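Local coordinates for protocatechuate decarboxylase (Klebsiella pneumoniae, PDB 5O3M), which decarboxylates protocatechuate (3,4-dihydroxybenzoic acid) as a prenylated-flavin-dependent enzyme of the UbiD family, and can be used in reverse for para-carboxylation of catechols, at residues P158-I163 / A306-P311; A53-V58 / T339-G344. One frame throughout, in Å; residues are numbered along the deposited sequence.

Contact 1. Residues P158-I163 / A306-P311; sequences PTNTPI and AMPEFP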
loop_
_atom_site.group_PDB
_atom_site.type_symbol
_atom_site.label_atom_id
_atom_site.label_comp_id
_atom_site.label_asym_id
_atom_site.label_seq_id
_atom_site.Cartn_x
_atom_site.Cartn_y
_atom_site.Cartn_z
ATOM N N PRO A 158 24.842 -43.350 5.330
ATOM C CA PRO A 158 25.398 -42.133 5.940
ATOM C C PRO A 158 24.333 -41.302 6.638
ATOM O O PRO A 158 23.168 -41.286 6.233
ATOM C CB PRO A 158 25.983 -41.369 4.746
ATOM C CG PRO A 158 26.138 -42.368 3.674
ATOM C CD PRO A 158 25.057 -43.386 3.878
ATOM N N THR A 159 24.748 -40.617 7.713
ATOM C CA THR A 159 23.953 -39.575 8.358
ATOM C C THR A 159 24.521 -38.221 7.960
ATOM O O THR A 159 25.732 -37.993 8.069
ATOM C CB THR A 159 23.954 -39.686 9.885
ATOM O OG1 THR A 159 25.264 -39.385 10.370
ATOM C CG2 THR A 159 23.541 -41.075 10.364
ATOM N N ASN A 160 23.638 -37.325 7.515
ATOM C CA ASN A 160 24.069 -36.029 6.990
ATOM C C ASN A 160 24.572 -35.103 8.091
ATOM O O ASN A 160 25.591 -34.426 7.912
ATOM C CB ASN A 160 22.926 -35.366 6.227
ATOM C CG ASN A 160 23.045 -35.556 4.735
ATOM O OD1 ASN A 160 23.299 -34.601 4.000
ATOM N ND2 ASN A 160 22.872 -36.791 4.279
ATOM N N THR A 161 23.872 -35.032 9.221
ATOM C CA THR A 161 24.295 -34.210 10.342
ATOM C C THR A 161 24.186 -35.003 11.632
ATOM O O THR A 161 23.456 -35.996 11.706
ATOM C CB THR A 161 23.462 -32.923 10.475
ATOM O OG1 THR A 161 22.220 -33.194 11.165
ATOM C CG2 THR A 161 23.195 -32.308 9.097
ATOM N N PRO A 162 24.887 -34.565 12.679
ATOM C CA PRO A 162 24.798 -35.257 13.978
ATOM C C PRO A 162 23.404 -35.288 14.599
ATOM O O PRO A 162 23.198 -36.064 15.535
ATOM C CB PRO A 162 25.776 -34.467 14.862
ATOM C CG PRO A 162 26.757 -33.820 13.864
ATOM C CD PRO A 162 25.912 -33.501 12.660
ATOM N N ILE A 163 22.450 -34.488 14.136
ATOM C CA ILE A 163 21.136 -34.433 14.771
ATOM C C ILE A 163 20.060 -35.060 13.883
ATOM O O ILE A 163 18.877 -34.763 14.042
ATOM C CB ILE A 163 20.753 -32.992 15.168
ATOM C CG1 ILE A 163 20.704 -32.080 13.932
ATOM C CG2 ILE A 163 21.717 -32.461 16.209
ATOM C CD1 ILE A 163 20.018 -30.715 14.155
ATOM N N ALA A 306 14.638 -35.047 11.161
ATOM C CA ALA A 306 14.759 -36.046 10.118
ATOM C C ALA A 306 16.161 -35.946 9.510
ATOM O O ALA A 306 17.091 -36.621 9.958
ATOM C CB ALA A 306 13.641 -35.843 9.082
ATOM N N MET A 307 16.330 -35.091 8.507
ATOM C CA MET A 307 17.648 -34.730 8.002
ATOM C C MET A 307 17.542 -33.351 7.366
ATOM O O MET A 307 16.455 -32.756 7.379
ATOM C CB MET A 307 18.157 -35.754 6.984
ATOM C CG MET A 307 17.194 -35.928 5.828
ATOM S SD MET A 307 17.892 -36.849 4.463
ATOM C CE MET A 307 19.052 -35.668 3.781
ATOM N N PRO A 308 18.633 -32.824 6.796
ATOM C CA PRO A 308 18.560 -31.536 6.081
ATOM C C PRO A 308 17.592 -31.581 4.897
ATOM O O PRO A 308 17.618 -32.504 4.082
ATOM C CB PRO A 308 20.008 -31.310 5.623
ATOM C CG PRO A 308 20.841 -32.061 6.670
ATOM C CD PRO A 308 20.022 -33.300 6.948
ATOM N N GLU A 309 16.727 -30.568 4.818
ATOM C CA GLU A 309 15.783 -30.384 3.720
ATOM C C GLU A 309 16.359 -29.406 2.685
ATOM O O GLU A 309 17.285 -28.640 2.967
ATOM C CB GLU A 309 14.430 -29.882 4.250
ATOM C CG GLU A 309 13.782 -30.726 5.396
ATOM C CD GLU A 309 13.342 -32.122 4.957
ATOM O OE1 GLU A 309 13.399 -32.434 3.743
ATOM O OE2 GLU A 309 12.946 -32.918 5.827
ATOM N N PHE A 310 15.808 -29.448 1.473
ATOM C CA PHE A 310 16.385 -28.670 0.375
ATOM C C PHE A 310 16.442 -27.149 0.609
ATOM O O PHE A 310 17.319 -26.506 -0.000
ATOM C CB PHE A 310 15.636 -28.995 -0.937
ATOM C CG PHE A 310 14.201 -28.514 -0.965
ATOM C CD1 PHE A 310 13.164 -29.358 -0.584
ATOM C CD2 PHE A 310 13.891 -27.206 -1.382
ATOM C CE1 PHE A 310 11.834 -28.918 -0.601
ATOM C CE2 PHE A 310 12.550 -26.738 -1.392
ATOM C CZ PHE A 310 11.520 -27.591 -1.009
ATOM N N PRO A 311 15.575 -26.522 1.423
ATOM C CA PRO A 311 15.740 -25.077 1.701
ATOM C C PRO A 311 16.961 -24.742 2.545
ATOM O O PRO A 311 17.306 -23.553 2.652
ATOM C CB PRO A 311 14.435 -24.694 2.443
ATOM C CG PRO A 311 13.444 -25.738 2.048
ATOM C CD PRO A 311 14.274 -27.020 1.918
#
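The ring of Pro308 presents its CG and CD atoms to the aliphatic parts of Asn160 and Thr161, which supplies two of the three residue pairs of the contact. The Thr161 and Pro308 side chains reach toward each other, methyl end-on against the CG corner of the ring: Thr161 CG2 comes to 3.4 Å from Pro308 CG, closer than carbon pairs usually pack, while Asn160 CB lies 3.6 Å from Pro308 CD. Two neighbouring residues of the 158-163 loop thus meet two adjacent ring atoms, and Thr161 CG2 is also 4.0 Å from Pro308 CD. The threonine torsion explains which branch is used. At chi1 82°, OG1 sits between the backbone N and the carbonyl carbon, leaving the methyl to face the proline. OG1 is occupied elsewhere: it accepts from Ile163 N at 3.2 Å with an N-H...O angle of 153°, an ST turn, and it also hydrogen-bonds with Asp164 OD1. Further along, the chain of Met307 bends at chi3 (-72°) and brings CE within 4.0 Å of Asn160 ND2, the two side chains lying aslant to one another. The other amide atom, OD1, has its partner in Gly342. Ala496 of a second subunit packs against Pro308, and Phe498 of that subunit against Asn160. No hydrogen bond or salt bridge joins the two segments, which bury 171 Å² between them, so the contact rests on van der Waals packing within the region of the Rift-related family. Asn160 CB and Thr161 CG2 give carbon to Pro308, the amide end of Asn160 lies against the Met307 methyl, and OD1 and OG1 are satisfied by partners outside 306-311.

Contact 2. Residues A53-V58 / T339-G344; sequences AELAGV and TLVGPG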
loop_
_atom_site.group_PDB
_atom_site.type_symbol
_atom_site.label_atom_id
_atom_site.label_comp_id
_atom_site.label_asym_id
_atom_site.label_seq_id
_atom_site.Cartn_x
_atom_site.Cartn_y
_atom_site.Cartn_z
ATOM N N ALA A 53 28.119 -38.699 9.950
ATOM C CA ALA A 53 28.428 -37.264 10.031
ATOM C C ALA A 53 29.691 -36.858 9.285
ATOM O O ALA A 53 29.706 -35.837 8.590
ATOM C CB ALA A 53 28.559 -36.816 11.484
ATOM N N GLU A 54 30.763 -37.633 9.433
ATOM C CA GLU A 54 32.051 -37.189 8.916
ATOM C C GLU A 54 32.041 -37.099 7.393
ATOM O O GLU A 54 32.493 -36.102 6.818
ATOM C CB GLU A 54 33.166 -38.117 9.392
ATOM C CG GLU A 54 34.526 -37.620 8.977
ATOM C CD GLU A 54 35.641 -38.425 9.570
ATOM O OE1 GLU A 54 35.504 -39.662 9.650
ATOM O OE2 GLU A 54 36.658 -37.816 9.960
ATOM N N LEU A 55 31.539 -38.138 6.722
ATOM C CA LEU A 55 31.529 -38.135 5.263
ATOM C C LEU A 55 30.812 -36.898 4.738
ATOM O O LEU A 55 31.360 -36.150 3.918
ATOM C CB LEU A 55 30.879 -39.424 4.734
ATOM C CG LEU A 55 30.961 -39.626 3.213
ATOM C CD1 LEU A 55 30.769 -41.085 2.839
ATOM C CD2 LEU A 55 29.955 -38.742 2.469
ATOM N N ALA A 56 29.594 -36.647 5.232
ATOM C CA ALA A 56 28.856 -35.451 4.818
ATOM C C ALA A 56 29.630 -34.180 5.154
ATOM O O ALA A 56 29.635 -33.222 4.371
ATOM C CB ALA A 56 27.463 -35.419 5.465
ATOM N N GLY A 57 30.289 -34.151 6.315
ATOM C CA GLY A 57 31.083 -32.987 6.669
ATOM C C GLY A 57 32.237 -32.759 5.718
ATOM O O GLY A 57 32.622 -31.614 5.462
ATOM N N VAL A 58 32.802 -33.839 5.177
ATOM C CA VAL A 58 33.867 -33.712 4.190
ATOM C C VAL A 58 33.309 -33.158 2.883
ATOM O O VAL A 58 33.816 -32.169 2.341
ATOM C CB VAL A 58 34.563 -35.068 3.985
ATOM C CG1 VAL A 58 35.444 -35.060 2.730
ATOM C CG2 VAL A 58 35.382 -35.435 5.228
ATOM N N THR A 339 24.420 -42.062 -2.617
ATOM C CA THR A 339 23.452 -41.236 -1.906
ATOM C C THR A 339 23.828 -39.780 -2.171
ATOM O O THR A 339 24.541 -39.485 -3.133
ATOM C CB THR A 339 23.417 -41.614 -0.412
ATOM O OG1 THR A 339 22.388 -40.870 0.259
ATOM C CG2 THR A 339 24.755 -41.342 0.238
ATOM N N LEU A 340 23.360 -38.863 -1.325
ATOM C CA LEU A 340 23.663 -37.455 -1.537
ATOM C C LEU A 340 23.937 -36.771 -0.200
ATOM O O LEU A 340 23.611 -37.292 0.868
ATOM C CB LEU A 340 22.521 -36.749 -2.299
ATOM C CG LEU A 340 21.077 -36.940 -1.801
ATOM C CD1 LEU A 340 20.879 -36.326 -0.417
ATOM C CD2 LEU A 340 20.109 -36.337 -2.796
ATOM N N VAL A 341 24.556 -35.593 -0.279
ATOM C CA VAL A 341 24.865 -34.762 0.880
ATOM C C VAL A 341 24.294 -33.372 0.632
ATOM O O VAL A 341 24.515 -32.803 -0.442
ATOM C CB VAL A 341 26.384 -34.670 1.129
ATOM C CG1 VAL A 341 26.682 -33.670 2.248
ATOM C CG2 VAL A 341 26.974 -36.061 1.439
ATOM N N GLY A 342 23.552 -32.826 1.615
ATOM C CA GLY A 342 23.182 -31.426 1.569
ATOM C C GLY A 342 21.763 -31.091 2.006
ATOM O O GLY A 342 21.541 -30.558 3.098
ATOM N N PRO A 343 20.765 -31.394 1.161
ATOM C CA PRO A 343 20.924 -32.093 -0.124
ATOM C C PRO A 343 21.568 -31.206 -1.225
ATOM O O PRO A 343 21.974 -31.699 -2.285
ATOM C CB PRO A 343 19.473 -32.500 -0.469
ATOM C CG PRO A 343 18.639 -31.415 0.153
ATOM C CD PRO A 343 19.350 -31.101 1.463
ATOM N N GLY A 344 21.649 -29.903 -0.962
ATOM C CA GLY A 344 22.438 -28.995 -1.784
ATOM C C GLY A 344 22.123 -29.029 -3.270
ATOM O O GLY A 344 20.963 -29.125 -3.691
#
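Ala56 and Val341 mark the closest backbone approach, their CA atoms 5.6 Å apart, where the first turn of helix 54-62 passes an irregular connection. On the helical side Ala53 occupies the N-cap position, and its O accepts from Gly57 N at 2.9 Å to begin the helical bonding. On the other side Val341 is extended, but the chain then turns sharply: Gly342 has phi 140°, and the peptide bond before Pro343 is cis. The side chain of Val341 points at the helix and divides its methyls. CG1, held opposite the backbone N by a chi1 of 174°, stands 3.7 Å from Ala56 CB and equally close to the carbonyl oxygen of the same alanine. CG2 takes the other flank, 3.9 Å from Ala56 CA and 4.1 Å from Leu55 CD2. Leu55 starts out past the valine, and it is the far end of its side chain that comes back to meet it, so the valine bridges two consecutive helical residues. All three are buried, and no hydrogen bond crosses between the segments; van der Waals packing, mostly between apolar side chains, makes up the contact, which buries 117 Å². The contact joins the N-terminal family region to the Rift-related one. Leu55 continues onto Phe80 of strand 77-80 and onto Ile91 and Val93 of strand 91-93, with Val341 also touching Val93; Phe498 of a second subunit packs on both Ala56 and Val341. Strand 337-339, outermost within this chain in the mixed sheet that holds strands 77-80 and 91-93, leads into the 339-344 connection, which passes on to helix 344-366.

Contact 1 is nested in sequence within the loop closed by contact 2, and their centres lie 8 Å apart. Two probable hydrogen bonds join them directly: Asn160 OD1 with Gly342 N at 3.0 Å, and Thr159 O with Ala53 N at 3.1 Å. The 158-163 loop therefore ties to both segments of contact 2, and Asn160 O also packs 3.2 Å from Ala56 CB. One bound pentane-1,5-diol gives a reference point: it touches Leu340 and lies about 6 Å from the side chain of Met307, but about 11 Å from that of Val341. Met307 and Leu340 both pack on Cys170 of that pocket, while Phe498 of the second subunit reaches both contacts.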